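Side-chain contacts in ForH (Streptomyces kaniharaensis, PDB 6NKO), which is of uncertain function but probably acts in formycin A biosynthesis, being related to the IMP cyclohydrolase part of the bifunctional enzyme of purine synthesis: residues E63-I67 and A68-G72; K137-V140 and G141-M145; A191-A194 and F195-G199. All coordinates share one frame; numbering follows the deposited sequence.

Contact 1 of 3, residues E63-I67 and A68-G72; sequences EVERI and ADLAG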
loop_
_atom_site.group_PDB
_atom_site.type_symbol
_atom_site.label_atom_id
_atom_site.label_comp_id
_atom_site.label_asym_id
_atom_site.label_seq_id
_atom_site.Cartn_x
_atom_site.Cartn_y
_atom_site.Cartn_z
ATOM N N GLU A 63 9.549 -12.195 -9.517
ATOM C CA GLU A 63 8.277 -12.582 -10.127
ATOM C C GLU A 63 7.114 -11.828 -9.473
ATOM O O GLU A 63 6.183 -12.408 -8.909
ATOM C CB GLU A 63 8.095 -14.100 -10.040
ATOM C CG GLU A 63 8.072 -14.678 -8.597
ATOM C CD GLU A 63 9.461 -14.884 -7.997
ATOM O OE1 GLU A 63 9.666 -15.872 -7.253
ATOM O OE2 GLU A 63 10.353 -14.055 -8.276
ATOM N N VAL A 64 7.181 -10.519 -9.562
ATOM C CA VAL A 64 6.127 -9.663 -9.036
ATOM C C VAL A 64 5.049 -9.520 -10.097
ATOM O O VAL A 64 5.315 -9.549 -11.304
ATOM C CB VAL A 64 6.680 -8.290 -8.587
ATOM C CG1 VAL A 64 7.637 -8.472 -7.419
ATOM C CG2 VAL A 64 7.372 -7.571 -9.744
ATOM N N GLU A 65 3.815 -9.386 -9.643
ATOM C CA GLU A 65 2.677 -9.263 -10.534
ATOM C C GLU A 65 2.261 -7.803 -10.624
ATOM O O GLU A 65 2.529 -7.006 -9.724
ATOM C CB GLU A 65 1.511 -10.133 -10.051
ATOM C CG GLU A 65 1.813 -11.629 -10.102
ATOM C CD GLU A 65 0.858 -12.461 -9.262
ATOM O OE1 GLU A 65 -0.276 -12.711 -9.715
ATOM O OE2 GLU A 65 1.245 -12.875 -8.149
ATOM N N ARG A 66 1.630 -7.451 -11.737
ATOM C CA ARG A 66 1.164 -6.088 -11.947
ATOM C C ARG A 66 -0.181 -5.895 -11.258
ATOM O O ARG A 66 -1.164 -6.547 -11.623
ATOM C CB ARG A 66 1.048 -5.804 -13.440
ATOM C CG ARG A 66 2.018 -4.760 -13.953
ATOM C CD ARG A 66 1.519 -4.141 -15.244
ATOM N NE ARG A 66 2.507 -3.256 -15.853
ATOM C CZ ARG A 66 3.378 -3.635 -16.782
ATOM N NH1 ARG A 66 3.387 -4.890 -17.211
ATOM N NH2 ARG A 66 4.239 -2.760 -17.282
ATOM N N ILE A 67 -0.231 -4.994 -10.272
ATOM C CA ILE A 67 -1.484 -4.698 -9.580
ATOM C C ILE A 67 -2.521 -4.113 -10.525
ATOM O O ILE A 67 -3.710 -4.083 -10.200
ATOM C CB ILE A 67 -1.247 -3.732 -8.401
ATOM C CG1 ILE A 67 -2.346 -3.872 -7.352
ATOM C CG2 ILE A 67 -1.256 -2.292 -8.891
ATOM C CD1 ILE A 67 -2.455 -5.243 -6.743
ATOM N N ALA A 68 -2.099 -3.616 -11.686
ATOM C CA ALA A 68 -3.064 -3.110 -12.653
ATOM C C ALA A 68 -3.868 -4.252 -13.268
ATOM O O ALA A 68 -5.084 -4.355 -13.055
ATOM C CB ALA A 68 -2.351 -2.284 -13.722
ATOM N N ASP A 69 -3.214 -5.103 -14.061
ATOM C CA ASP A 69 -3.915 -6.229 -14.674
ATOM C C ASP A 69 -4.567 -7.119 -13.619
ATOM O O ASP A 69 -5.651 -7.676 -13.836
ATOM C CB ASP A 69 -2.914 -7.023 -15.509
ATOM C CG ASP A 69 -2.024 -6.119 -16.375
ATOM O OD1 ASP A 69 -2.470 -5.030 -16.806
ATOM O OD2 ASP A 69 -0.849 -6.481 -16.602
ATOM N N LEU A 70 -3.916 -7.265 -12.473
ATOM C CA LEU A 70 -4.397 -8.108 -11.386
ATOM C C LEU A 70 -5.366 -7.303 -10.544
ATOM O O LEU A 70 -4.938 -6.405 -9.818
ATOM C CB LEU A 70 -3.239 -8.559 -10.503
ATOM C CG LEU A 70 -3.391 -9.626 -9.427
ATOM C CD1 LEU A 70 -2.834 -10.925 -9.961
ATOM C CD2 LEU A 70 -2.641 -9.211 -8.177
ATOM N N ALA A 71 -6.653 -7.647 -10.598
ATOM C CA ALA A 71 -7.659 -7.092 -9.685
ATOM C C ALA A 71 -7.779 -5.585 -9.828
ATOM O O ALA A 71 -8.408 -4.918 -9.003
ATOM C CB ALA A 71 -7.361 -7.437 -8.222
ATOM N N GLY A 72 -7.183 -5.033 -10.869
ATOM C CA GLY A 72 -7.191 -3.606 -11.025
ATOM C C GLY A 72 -7.778 -3.238 -12.354
ATOM O O GLY A 72 -8.459 -4.044 -13.003
#

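Contact 2 of 3, residues K137-V140 and G141-M145; sequences KVDV and GGPAM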
loop_
_atom_site.group_PDB
_atom_site.type_symbol
_atom_site.label_atom_id
_atom_site.label_comp_id
_atom_site.label_asym_id
_atom_site.label_seq_id
_atom_site.Cartn_x
_atom_site.Cartn_y
_atom_site.Cartn_z
ATOM N N LYS A 137 1.697 14.486 -7.965
ATOM C CA LYS A 137 2.391 13.558 -7.085
ATOM C C LYS A 137 1.523 13.100 -5.919
ATOM O O LYS A 137 1.902 12.153 -5.222
ATOM C CB LYS A 137 3.675 14.200 -6.553
ATOM C CG LYS A 137 4.698 14.535 -7.629
ATOM C CD LYS A 137 6.106 14.172 -7.183
ATOM C CE LYS A 137 6.922 15.414 -6.867
ATOM N NZ LYS A 137 6.977 16.344 -8.027
ATOM N N VAL A 138 0.375 13.743 -5.698
ATOM C CA VAL A 138 -0.506 13.368 -4.598
ATOM C C VAL A 138 -1.169 12.032 -4.905
ATOM O O VAL A 138 -1.768 11.842 -5.973
ATOM C CB VAL A 138 -1.553 14.463 -4.348
ATOM C CG1 VAL A 138 -2.587 13.994 -3.331
ATOM C CG2 VAL A 138 -0.880 15.747 -3.886
ATOM N N ASP A 139 -1.069 11.101 -3.961
ATOM C CA ASP A 139 -1.636 9.767 -4.104
ATOM C C ASP A 139 -3.057 9.751 -3.553
ATOM O O ASP A 139 -3.311 10.261 -2.456
ATOM C CB ASP A 139 -0.766 8.744 -3.371
ATOM C CG ASP A 139 -1.017 7.318 -3.827
ATOM O OD1 ASP A 139 -2.041 7.067 -4.498
ATOM O OD2 ASP A 139 -0.182 6.443 -3.510
ATOM N N VAL A 140 -3.978 9.168 -4.314
ATOM C CA VAL A 140 -5.370 9.023 -3.906
ATOM C C VAL A 140 -5.696 7.577 -3.553
ATOM O O VAL A 140 -6.187 7.291 -2.460
ATOM C CB VAL A 140 -6.325 9.555 -4.997
ATOM C CG1 VAL A 140 -7.765 9.245 -4.629
ATOM C CG2 VAL A 140 -6.129 11.046 -5.186
ATOM N N GLY A 141 -5.426 6.648 -4.472
ATOM C CA GLY A 141 -5.729 5.253 -4.209
ATOM C C GLY A 141 -4.796 4.614 -3.202
ATOM O O GLY A 141 -5.187 3.673 -2.502
ATOM N N GLY A 142 -3.563 5.108 -3.109
ATOM C CA GLY A 142 -2.587 4.581 -2.185
ATOM C C GLY A 142 -3.025 4.678 -0.737
ATOM O O GLY A 142 -3.191 3.664 -0.049
ATOM N N PRO A 143 -3.205 5.906 -0.240
ATOM C CA PRO A 143 -3.694 6.065 1.140
ATOM C C PRO A 143 -5.033 5.394 1.391
ATOM O O PRO A 143 -5.313 5.017 2.534
ATOM C CB PRO A 143 -3.784 7.589 1.321
ATOM C CG PRO A 143 -3.462 8.195 -0.007
ATOM C CD PRO A 143 -2.729 7.176 -0.807
ATOM N N ALA A 144 -5.874 5.233 0.366
ATOM C CA ALA A 144 -7.100 4.463 0.556
ATOM C C ALA A 144 -6.782 3.020 0.931
ATOM O O ALA A 144 -7.436 2.441 1.806
ATOM C CB ALA A 144 -7.966 4.519 -0.703
ATOM N N MET A 145 -5.770 2.428 0.288
ATOM C CA MET A 145 -5.354 1.076 0.651
ATOM C C MET A 145 -4.697 1.050 2.025
ATOM O O MET A 145 -4.922 0.120 2.807
ATOM C CB MET A 145 -4.397 0.514 -0.401
ATOM C CG MET A 145 -4.994 0.329 -1.789
ATOM S SD MET A 145 -3.953 -0.719 -2.834
ATOM C CE MET A 145 -2.634 0.425 -3.241
#

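Contact 3 of 3, residues A191-A194 and F195-G199; sequences AEKA and FRISG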
loop_
_atom_site.group_PDB
_atom_site.type_symbol
_atom_site.label_atom_id
_atom_site.label_comp_id
_atom_site.label_asym_id
_atom_site.label_seq_id
_atom_site.Cartn_x
_atom_site.Cartn_y
_atom_site.Cartn_z
ATOM N N ALA A 191 -0.637 0.279 12.580
ATOM C CA ALA A 191 -1.864 0.922 12.126
ATOM C C ALA A 191 -1.932 2.366 12.604
ATOM O O ALA A 191 -2.265 3.272 11.831
ATOM C CB ALA A 191 -3.080 0.130 12.607
ATOM N N GLU A 192 -1.614 2.599 13.880
ATOM C CA GLU A 192 -1.569 3.964 14.395
ATOM C C GLU A 192 -0.523 4.792 13.662
ATOM O O GLU A 192 -0.745 5.973 13.366
ATOM C CB GLU A 192 -1.276 3.947 15.893
ATOM C CG GLU A 192 -1.081 5.328 16.487
ATOM C CD GLU A 192 0.068 5.385 17.468
ATOM O OE1 GLU A 192 -0.195 5.518 18.682
ATOM O OE2 GLU A 192 1.234 5.302 17.026
ATOM N N LYS A 193 0.627 4.189 13.363
ATOM C CA LYS A 193 1.666 4.895 12.623
ATOM C C LYS A 193 1.203 5.227 11.209
ATOM O O LYS A 193 1.524 6.299 10.681
ATOM C CB LYS A 193 2.940 4.053 12.598
ATOM C CG LYS A 193 4.122 4.714 11.925
ATOM C CD LYS A 193 5.343 3.812 11.974
ATOM C CE LYS A 193 6.593 4.556 11.545
ATOM N NZ LYS A 193 7.810 3.712 11.693
ATOM N N ALA A 194 0.439 4.325 10.587
ATOM C CA ALA A 194 -0.040 4.560 9.229
ATOM C C ALA A 194 -0.970 5.767 9.175
ATOM O O ALA A 194 -0.834 6.632 8.302
ATOM C CB ALA A 194 -0.742 3.310 8.697
ATOM N N PHE A 195 -1.926 5.840 10.107
ATOM C CA PHE A 195 -2.819 6.995 10.160
ATOM C C PHE A 195 -2.057 8.274 10.473
ATOM O O PHE A 195 -2.426 9.350 9.987
ATOM C CB PHE A 195 -3.920 6.764 11.198
ATOM C CG PHE A 195 -5.066 5.936 10.687
ATOM C CD1 PHE A 195 -5.921 6.439 9.717
ATOM C CD2 PHE A 195 -5.285 4.656 11.171
ATOM C CE1 PHE A 195 -6.975 5.678 9.239
ATOM C CE2 PHE A 195 -6.337 3.891 10.698
ATOM C CZ PHE A 195 -7.183 4.402 9.730
ATOM N N ARG A 196 -0.995 8.177 11.276
ATOM C CA ARG A 196 -0.182 9.348 11.587
ATOM C C ARG A 196 0.547 9.854 10.350
ATOM O O ARG A 196 0.574 11.061 10.080
ATOM C CB ARG A 196 0.812 9.008 12.697
ATOM C CG ARG A 196 1.298 10.199 13.497
ATOM C CD ARG A 196 2.085 9.749 14.720
ATOM N NE ARG A 196 1.297 8.879 15.588
ATOM C CZ ARG A 196 0.521 9.316 16.576
ATOM N NH1 ARG A 196 0.425 10.615 16.823
ATOM N NH2 ARG A 196 -0.161 8.457 17.319
ATOM N N ILE A 197 1.147 8.941 9.584
ATOM C CA ILE A 197 1.840 9.334 8.360
ATOM C C ILE A 197 0.855 9.927 7.358
ATOM O O ILE A 197 1.150 10.924 6.689
ATOM C CB ILE A 197 2.601 8.127 7.775
ATOM C CG1 ILE A 197 3.860 7.841 8.598
ATOM C CG2 ILE A 197 2.960 8.361 6.316
ATOM C CD1 ILE A 197 4.279 6.390 8.582
ATOM N N SER A 198 -0.338 9.337 7.252
ATOM C CA SER A 198 -1.339 9.861 6.329
ATOM C C SER A 198 -1.836 11.232 6.772
ATOM O O SER A 198 -2.042 12.123 5.939
ATOM C CB SER A 198 -2.508 8.883 6.207
ATOM O OG SER A 198 -2.136 7.741 5.455
ATOM N N GLY A 199 -2.034 11.418 8.078
ATOM C CA GLY A 199 -2.471 12.715 8.570
ATOM C C GLY A 199 -1.454 13.808 8.312
ATOM O O GLY A 199 -1.813 14.929 7.943
HETATM O O HOH W 1 3.493 6.754 15.414
#

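Contact 1 of 3, residues E63-I67 and A68-G72
R66 and L70 join in a turn closed by a backbone hydrogen bond, at the point where the edge strand 65-66 of the parallel sheet gives way to a loop. The bond runs from L70 N to R66 O over 3.0 Å, four residues back, the spacing of a single helical turn, and the donor lies nearly in line with the carbonyl (C=O...N angle 162°).

The closure also brings side chains together. With CG anti to the backbone N (chi1 -170°), the L70 side chain is directed back toward the strand, and its CD2 comes within 4.2 Å of I67 CD1, an apolar meeting of the buried I67 with the partly exposed L70. Its CD1 branch lies beside the E65 side chain, at a slant to it. Nearer the solvent, D69 OD2 lies 3.6 Å from R66 CD, against the aliphatic part of that chain. Any attraction between the charges is probably weak, since R66 NH1 and D69 OD2 are 4.6 Å apart, too far for a salt bridge.

Strand 46-49 runs alongside, paired with E65 and I67, and its R46 forms a salt bridge with E65 OE2. V64 and R66 lean on helix 51-59, whereas A71 reaches helix 86-93.

Contact 2 of 3, residues K137-V140 and G141-M145
G141 opens the helix close to the carboxylate of D139, whose OD1 lies 3.4 Å from G141 N at an angle too poor for a hydrogen bond. The true partner comes one residue later. G142 N donates to D139 OD1 over 2.8 Å with an N-H...O angle of 153°, a capping bond for an amide that has no carbonyl one turn earlier in a helix to receive it. The donor meets the oxygen from above, 54° out of the carboxylate plane, and the aspartate is swung there with CG anti to its own N (chi1 -162°). Glycine suits this place because the carboxylate lies close over the backbone: D139 OD2 comes within 3.3 Å of G142 CA. That second oxygen accepts from N117 ND2, at the end of strand 114-117, while D139 N donates to Y201 OH of helix 184-212, so the capping residue has further polar partners at both its backbone N and OD2.

Such a cap begins helix 141-151 of an MGS-like domain, an alpha/beta fold built on a parallel sheet. A negative carboxylate at the N-terminal end would probably also be favoured by the helix dipole. P143 follows in the first turn, where amides lack a carbonyl partner within the helix, so proline's missing N-H costs little. Its ring crosses the aspartate at a slant, with CD 3.5 Å from D139 CG and CG 3.2 Å from D139 O. A144 is small enough to set its CB against V140 O at 3.7 Å, and it touches M89 of helix 86-93. With M145 the regular bonding begins, M145 N donating to G141 O at 3.1 Å, and its long flexible side chain drops between helix 86-93 and V24, A26 and V115 of the sheet.

Contact 3 of 3, residues A191-A194 and F195-G199
Two successive turns of the long helix 184-212 meet here, with side chains four residues apart paired along its surface. E192 and R196 form the exposed pair, a salt bridge of the i to i+4 kind: E192 OE1 lies 3.2 Å from R196 NH2. The two chains run side by side and point the same way, yet the carboxylate and guanidinium planes stand 84° apart, so this is a one-pronged contact and not a flat, two-bonded fork. E192 CG is anti to its backbone N (chi1 174°), and a bend in the arginine at chi3 (-58°) brings the guanidinium back beside the acid, with its NH2 edge toward E192 CD. A water completes the link, donating to E192 OE2 at 3.1 Å and accepting a weak bond from R196 NE.

On the next strip K193 and I197 cross at a slant, and the lysine's methylenes pass close to the tip of the isoleucine, K193 CG lying 3.7 Å from I197 CD1. The extended lysine carries its NZ onward to salt bridges with D164 and D161.

The inward strip is made of small residues. A191, A194 and S198 lie against helix 141-151, where their small size probably helps the two helices to approach, and F195 adds its bulk against A150. Underneath runs regular alpha-helical bonding, such as I197 N to K193 O at 2.9 Å. The phenyl ring of F195 approaches the backbone of the preceding turn obliquely, with CD2 3.4 Å from A191 O.

Contacts 1 and 3 lie on opposite sides of the chain's centre, their centres about 26 Å apart, whereas contact 2 sits nearer the middle. Contact 1 finishes an edge strand, contact 2 starts a helix and contact 3 runs along one, and the chemistry follows: a lone turn bond with loose charges, a side chain capping a bare amide, then repeated backbone bonds with an outward salt bridge. Each mixes core and surface: I67, G141, G142 and A194 are buried, whereas the R66-D69 and E192-R196 pairs are exposed. Contacts 2 and 3 share elements, since helix 141-151 packs on helix 184-212 and Y119 touches both P143 and I197. Contacts 1 and 2 each touch helix 86-93.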